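Local coordinates for protein acetyltransferase (Escherichia coli, PDB 7BYY) that acetylates aminoacyl-tRNAs as a GNAT-family toxin, probably transferring the acetyl group of acetyl-CoA to glycyl-tRNA, at residues P35-D38 with K39-A43; M170-A173 with I174-L178. The protein carries 1 engineered substitution. All blocks are in the same frame, centred on the assembly; numbering follows the deposited sequence.

Interaction 1 of 2, residues P35-D38 with K39-A43; sequences PVID and KFVRA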
ATOM      1  N   PRO A  35     -13.780  23.454  -5.437  1.00 46.86           N
ATOM      2  CA  PRO A  35     -14.280  23.160  -6.792  1.00 43.95           C
ATOM      3  C   PRO A  35     -13.586  21.984  -7.456  1.00 40.98           C
ATOM      4  O   PRO A  35     -14.232  21.254  -8.218  1.00 40.86           O
ATOM      5  CB  PRO A  35     -14.030  24.472  -7.550  1.00 45.37           C
ATOM      6  CG  PRO A  35     -12.969  25.173  -6.770  1.00 47.40           C
ATOM      7  CD  PRO A  35     -13.209  24.807  -5.337  1.00 46.77           C
ATOM      8  N   VAL A  36     -12.296  21.770  -7.192  1.00 40.54           N
ATOM      9  CA  VAL A  36     -11.608  20.612  -7.759  1.00 42.17           C
ATOM     10  C   VAL A  36     -12.204  19.322  -7.208  1.00 48.34           C
ATOM     11  O   VAL A  36     -12.529  18.397  -7.963  1.00 50.24           O
ATOM     12  CB  VAL A  36     -10.095  20.699  -7.492  1.00 39.77           C
ATOM     13  CG1 VAL A  36      -9.440  19.343  -7.701  1.00 38.53           C
ATOM     14  CG2 VAL A  36      -9.456  21.741  -8.394  1.00 41.85           C
ATOM     15  N   ILE A  37     -12.369  19.245  -5.884  1.00 49.08           N
ATOM     16  CA  ILE A  37     -12.986  18.068  -5.278  1.00 47.00           C
ATOM     17  C   ILE A  37     -14.435  17.934  -5.730  1.00 49.62           C
ATOM     18  O   ILE A  37     -14.939  16.820  -5.924  1.00 48.43           O
ATOM     19  CB  ILE A  37     -12.871  18.136  -3.743  1.00 43.77           C
ATOM     20  CG1 ILE A  37     -11.415  18.355  -3.327  1.00 45.31           C
ATOM     21  CG2 ILE A  37     -13.419  16.868  -3.102  1.00 37.70           C
ATOM     22  CD1 ILE A  37     -11.187  18.287  -1.830  1.00 44.74           C
ATOM     23  N   ASP A  38     -15.124  19.062  -5.916  1.00 54.35           N
ATOM     24  CA  ASP A  38     -16.510  19.035  -6.376  1.00 55.98           C
ATOM     25  C   ASP A  38     -16.632  18.321  -7.714  1.00 55.98           C
ATOM     26  O   ASP A  38     -17.416  17.378  -7.863  1.00 58.20           O
ATOM     27  CB  ASP A  38     -17.060  20.457  -6.488  1.00 63.07           C
ATOM     28  CG  ASP A  38     -17.474  21.034  -5.153  1.00 68.66           C
ATOM     29  OD1 ASP A  38     -17.416  20.306  -4.141  1.00 69.93           O
ATOM     30  OD2 ASP A  38     -17.871  22.218  -5.120  1.00 72.14           O
ATOM     31  N   LYS A  39     -15.867  18.772  -8.711  1.00 53.34           N
ATOM     32  CA  LYS A  39     -15.952  18.180 -10.038  1.00 52.69           C
ATOM     33  C   LYS A  39     -15.466  16.735 -10.063  1.00 47.03           C
ATOM     34  O   LYS A  39     -15.893  15.968 -10.934  1.00 45.08           O
ATOM     35  CB  LYS A  39     -15.160  19.022 -11.039  1.00 59.52           C
ATOM     36  CG  LYS A  39     -15.635  18.876 -12.478  1.00 67.42           C
ATOM     37  CD  LYS A  39     -17.141  19.101 -12.592  1.00 72.02           C
ATOM     38  CE  LYS A  39     -17.631  18.903 -14.021  1.00 75.19           C
ATOM     39  NZ  LYS A  39     -17.320  20.070 -14.896  1.00 77.98           N
ATOM     40  N   PHE A  40     -14.594  16.344  -9.131  1.00 44.04           N
ATOM     41  CA  PHE A  40     -14.119  14.965  -9.102  1.00 42.86           C
ATOM     42  C   PHE A  40     -15.233  14.011  -8.694  1.00 42.91           C
ATOM     43  O   PHE A  40     -15.461  12.988  -9.348  1.00 41.77           O
ATOM     44  CB  PHE A  40     -12.934  14.827  -8.149  1.00 42.84           C
ATOM     45  CG  PHE A  40     -12.488  13.406  -7.947  1.00 43.57           C
ATOM     46  CD1 PHE A  40     -12.951  12.664  -6.874  1.00 42.77           C
ATOM     47  CD2 PHE A  40     -11.614  12.810  -8.840  1.00 45.82           C
ATOM     48  CE1 PHE A  40     -12.546  11.353  -6.691  1.00 42.79           C
ATOM     49  CE2 PHE A  40     -11.203  11.499  -8.662  1.00 45.80           C
ATOM     50  CZ  PHE A  40     -11.669  10.770  -7.585  1.00 43.90           C
ATOM     51  N   VAL A  41     -15.928  14.328  -7.600  1.00 44.59           N
ATOM     52  CA  VAL A  41     -16.979  13.447  -7.104  1.00 44.93           C
ATOM     53  C   VAL A  41     -18.138  13.387  -8.090  1.00 46.29           C
ATOM     54  O   VAL A  41     -18.710  12.315  -8.331  1.00 45.16           O
ATOM     55  CB  VAL A  41     -17.442  13.910  -5.710  1.00 43.93           C
ATOM     56  CG1 VAL A  41     -18.486  12.957  -5.145  1.00 44.76           C
ATOM     57  CG2 VAL A  41     -16.254  14.037  -4.767  1.00 39.34           C
ATOM     58  N   ARG A  42     -18.499  14.528  -8.684  1.00 46.69           N
ATOM     59  CA  ARG A  42     -19.652  14.550  -9.578  1.00 47.51           C
ATOM     60  C   ARG A  42     -19.416  13.693 -10.814  1.00 47.18           C
ATOM     61  O   ARG A  42     -20.280  12.895 -11.194  1.00 47.57           O
ATOM     62  CB  ARG A  42     -19.975  15.983  -9.992  1.00 49.53           C
ATOM     63  CG  ARG A  42     -20.420  16.879  -8.863  1.00 50.01           C
ATOM     64  CD  ARG A  42     -20.783  18.252  -9.401  1.00 53.99           C
ATOM     65  NE  ARG A  42     -20.343  19.328  -8.520  1.00 58.67           N
ATOM     66  CZ  ARG A  42     -21.050  20.427  -8.283  1.00 64.03           C
ATOM     67  NH1 ARG A  42     -22.232  20.588  -8.860  1.00 65.78           N
ATOM     68  NH2 ARG A  42     -20.581  21.356  -7.458  1.00 67.02           N
ATOM     69  N   ALA A  43     -18.248  13.824 -11.441  1.00 46.24           N
ATOM     70  CA  ALA A  43     -18.011  13.263 -12.763  1.00 47.95           C
ATOM     71  C   ALA A  43     -17.008  12.118 -12.803  1.00 48.07           C
ATOM     72  O   ALA A  43     -17.130  11.248 -13.668  1.00 51.59           O
ATOM     73  CB  ALA A  43     -17.533  14.361 -13.723  1.00 49.24           C
TER
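D38 and R42 stand one helical turn apart and extend alongside each other in the same direction. The carboxylate and guanidinium planes are turned 65° against each other. D38 OD2 is 3.7 Å from R42 NH2, a long salt bridge. The two groups therefore do not form a flat, two-pronged pair. The other carboxylate oxygen of D38, OD1, is held more firmly by the backbone N of C32. That bond ties the start of the helix to the loop before it. D31 brings a second carboxylate close to D38 OD2, and R42 may ease this crowding of negative charge. The R42 chain leaves with CG beside its own backbone N (chi1 -65°) and bends at chi3. It passes in front of D38 O, with R42 CG at 3.2 Å, and the D38 carbonyl meets the guanidinium at its edge, close to its plane. D38 O also accepts the backbone N of R42 at 3.2 Å, nearly straight at 162°. On another side of the helix, I37 and V41 meet through their CG2 methyls at 4.3 Å. V41 CG2 also rests 3.3 Å from I37 O. The bonds K39 N to P35 O, F40 N to V36 O and V41 N to I37 O complete the regular turn. N34 OD1 makes weak bonds to the N atoms of V36 and I37, at the opening of helix 35-50. The apolar side faces the sheet: I37 and F40 touch M102 of strand 94-105, and V41 packs on L67 and I70 of strand 67-79.

Interaction 2 of 2, residues M170-A173 with I174-L178; sequences MFLA and IQHIL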
ATOM      1  N   MET A 170       2.289  17.668   3.670  1.00 39.12           N
ATOM      2  CA  MET A 170       2.141  17.406   5.095  1.00 42.55           C
ATOM      3  C   MET A 170       2.259  15.907   5.336  1.00 41.22           C
ATOM      4  O   MET A 170       1.930  15.096   4.466  1.00 37.76           O
ATOM      5  CB  MET A 170       0.801  17.935   5.639  1.00 41.89           C
ATOM      6  CG  MET A 170       0.528  19.402   5.318  1.00 39.94           C
ATOM      7  SD  MET A 170      -0.817  20.108   6.295  1.00 39.88           S
ATOM      8  CE  MET A 170      -0.045  20.234   7.906  1.00 41.20           C
ATOM      9  N   PHE A 171       2.735  15.544   6.526  1.00 43.54           N
ATOM     10  CA  PHE A 171       3.042  14.156   6.840  1.00 42.60           C
ATOM     11  C   PHE A 171       2.621  13.839   8.267  1.00 42.63           C
ATOM     12  O   PHE A 171       2.701  14.687   9.160  1.00 42.78           O
ATOM     13  CB  PHE A 171       4.538  13.861   6.656  1.00 42.46           C
ATOM     14  CG  PHE A 171       4.909  12.419   6.882  1.00 42.13           C
ATOM     15  CD1 PHE A 171       4.716  11.475   5.884  1.00 41.09           C
ATOM     16  CD2 PHE A 171       5.458  12.010   8.087  1.00 40.83           C
ATOM     17  CE1 PHE A 171       5.060  10.152   6.086  1.00 39.38           C
ATOM     18  CE2 PHE A 171       5.804  10.686   8.295  1.00 39.64           C
ATOM     19  CZ  PHE A 171       5.604   9.756   7.294  1.00 38.34           C
ATOM     20  N   LEU A 172       2.174  12.601   8.471  1.00 40.83           N
ATOM     21  CA  LEU A 172       1.808  12.101   9.796  1.00 40.39           C
ATOM     22  C   LEU A 172       2.297  10.663   9.904  1.00 37.46           C
ATOM     23  O   LEU A 172       1.806   9.787   9.187  1.00 32.52           O
ATOM     24  CB  LEU A 172       0.300  12.186  10.025  1.00 39.23           C
ATOM     25  CG  LEU A 172      -0.208  11.709  11.386  1.00 38.54           C
ATOM     26  CD1 LEU A 172       0.439  12.506  12.511  1.00 38.22           C
ATOM     27  CD2 LEU A 172      -1.722  11.814  11.450  1.00 38.07           C
ATOM     28  N   ALA A 173       3.252  10.420  10.798  1.00 39.71           N
ATOM     29  CA  ALA A 173       3.849   9.100  10.927  1.00 38.69           C
ATOM     30  C   ALA A 173       2.819   8.083  11.416  1.00 41.78           C
ATOM     31  O   ALA A 173       1.817   8.424  12.052  1.00 44.56           O
ATOM     32  CB  ALA A 173       5.044   9.144  11.879  1.00 37.24           C
ATOM     33  N   ILE A 174       3.085   6.810  11.112  1.00 40.17           N
ATOM     34  CA  ILE A 174       2.133   5.753  11.444  1.00 36.13           C
ATOM     35  C   ILE A 174       2.054   5.539  12.951  1.00 35.25           C
ATOM     36  O   ILE A 174       1.005   5.144  13.473  1.00 32.16           O
ATOM     37  CB  ILE A 174       2.498   4.452  10.703  1.00 32.93           C
ATOM     38  CG1 ILE A 174       1.461   3.361  10.982  1.00 29.49           C
ATOM     39  CG2 ILE A 174       3.897   3.978  11.088  1.00 31.91           C
ATOM     40  CD1 ILE A 174       0.039   3.776  10.672  1.00 28.67           C
ATOM     41  N   GLN A 175       3.147   5.797  13.675  1.00 42.13           N
ATOM     42  CA  GLN A 175       3.135   5.612  15.123  1.00 47.24           C
ATOM     43  C   GLN A 175       2.084   6.498  15.785  1.00 45.73           C
ATOM     44  O   GLN A 175       1.399   6.070  16.721  1.00 45.94           O
ATOM     45  CB  GLN A 175       4.522   5.899  15.700  1.00 54.93           C
ATOM     46  CG  GLN A 175       5.619   4.959  15.205  1.00 61.80           C
ATOM     47  CD  GLN A 175       6.197   5.380  13.860  1.00 65.47           C
ATOM     48  OE1 GLN A 175       5.956   6.491  13.388  1.00 64.62           O
ATOM     49  NE2 GLN A 175       6.964   4.487  13.239  1.00 68.25           N
ATOM     50  N   HIS A 176       1.929   7.730  15.298  1.00 42.43           N
ATOM     51  CA  HIS A 176       0.942   8.635  15.876  1.00 42.09           C
ATOM     52  C   HIS A 176      -0.480   8.269  15.464  1.00 37.55           C
ATOM     53  O   HIS A 176      -1.425   8.540  16.212  1.00 37.52           O
ATOM     54  CB  HIS A 176       1.263  10.078  15.478  1.00 44.49           C
ATOM     55  CG  HIS A 176       2.669  10.492  15.792  1.00 46.07           C
ATOM     56  ND1 HIS A 176       3.468  11.159  14.889  1.00 47.03           N
ATOM     57  CD2 HIS A 176       3.418  10.329  16.909  1.00 47.37           C
ATOM     58  CE1 HIS A 176       4.650  11.389  15.436  1.00 48.17           C
ATOM     59  NE2 HIS A 176       4.644  10.895  16.661  1.00 48.21           N
ATOM     60  N   ILE A 177      -0.655   7.659  14.291  1.00 36.42           N
ATOM     61  CA  ILE A 177      -1.992   7.242  13.877  1.00 35.80           C
ATOM     62  C   ILE A 177      -2.473   6.074  14.727  1.00 40.29           C
ATOM     63  O   ILE A 177      -3.631   6.041  15.163  1.00 41.54           O
ATOM     64  CB  ILE A 177      -2.004   6.895  12.378  1.00 30.32           C
ATOM     65  CG1 ILE A 177      -1.580   8.108  11.550  1.00 30.63           C
ATOM     66  CG2 ILE A 177      -3.381   6.417  11.952  1.00 29.21           C
ATOM     67  CD1 ILE A 177      -1.681   7.888  10.064  1.00 29.52           C
ATOM     68  N   LEU A 178      -1.593   5.100  14.980  1.00 40.95           N
ATOM     69  CA  LEU A 178      -1.962   3.970  15.826  1.00 38.25           C
ATOM     70  C   LEU A 178      -2.266   4.420  17.250  1.00 40.87           C
ATOM     71  O   LEU A 178      -3.267   3.996  17.840  1.00 42.21           O
ATOM     72  CB  LEU A 178      -0.845   2.925  15.822  1.00 33.87           C
ATOM     73  CG  LEU A 178      -0.492   2.297  14.474  1.00 31.11           C
ATOM     74  CD1 LEU A 178       0.611   1.263  14.631  1.00 31.20           C
ATOM     75  CD2 LEU A 178      -1.726   1.683  13.826  1.00 29.56           C
TER
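L172 reaches from the end of the strand to two side chains of the helix that follows. Its CG is anti to the backbone N (chi1 -179°), and chi2 of 59° turns one methyl to each partner. L172 CD2 lies 3.7 Å from I177 CG1, an apolar contact. L172 CD1 lies 3.9 Å from H176 CB and meets the imidazole from its edge, roughly in the ring's plane. L172 thus crosses both I177 and H176 at a slant. The H176 ring comes back to the strand side, where its ND1 is 4.0 Å from A173 CB, an oblique approach. Q175 turns its amide back toward the strand. This brings Q175 OE1 to 3.2 Å from the methyl carbon of A173. I177 keeps CG1 beside its backbone N (chi1 -59°), and this branch comes in front of A173 O, at 3.4 Å from I177 CG1. That oxygen also receives two weak backbone bonds, from H176 N at 3.3 Å and from I177 N at 3.4 Å. They open the first turn. A173 is both the last strand residue and the N-cap, and its methyl offers no side-chain acceptor to the first helical N-H groups. Neighbours bury the apolar side: F123 of helix 114-132 touches L172 and I177, and V138 of strand 137-142 touches I177. The backbones of L172 and V138 are hydrogen-bonded. This is a direct strand-to-helix junction in the mixed sheet of a GNAT acetyltransferase, where strand 168-173 passes straight into the C-terminal helix 174-187.

Overall arrangement
Interactions 1 and 2 lie on opposite sides of the chain's centre. Their own centres are 27 Å apart, and their nearest atoms stay about 13 Å apart. They follow in series along the chain: interaction 1 opens helix 35-50, interaction 2 helix 174-187. Both helix starts pack against the same mixed sheet. Residues 35-43 lean on strands 67-79 and 94-105. Residues 170-173 end strand 168-173, which pairs with strand 137-142, and I177 of the helix touches V138. GNAT enzymes usually bind acetyl-CoA where two central parallel strands splay apart, here probably 94-105 and 137-142. Interaction 1 touches the first and interaction 2 the second. Neither contact is touched by the other chain of the assembly.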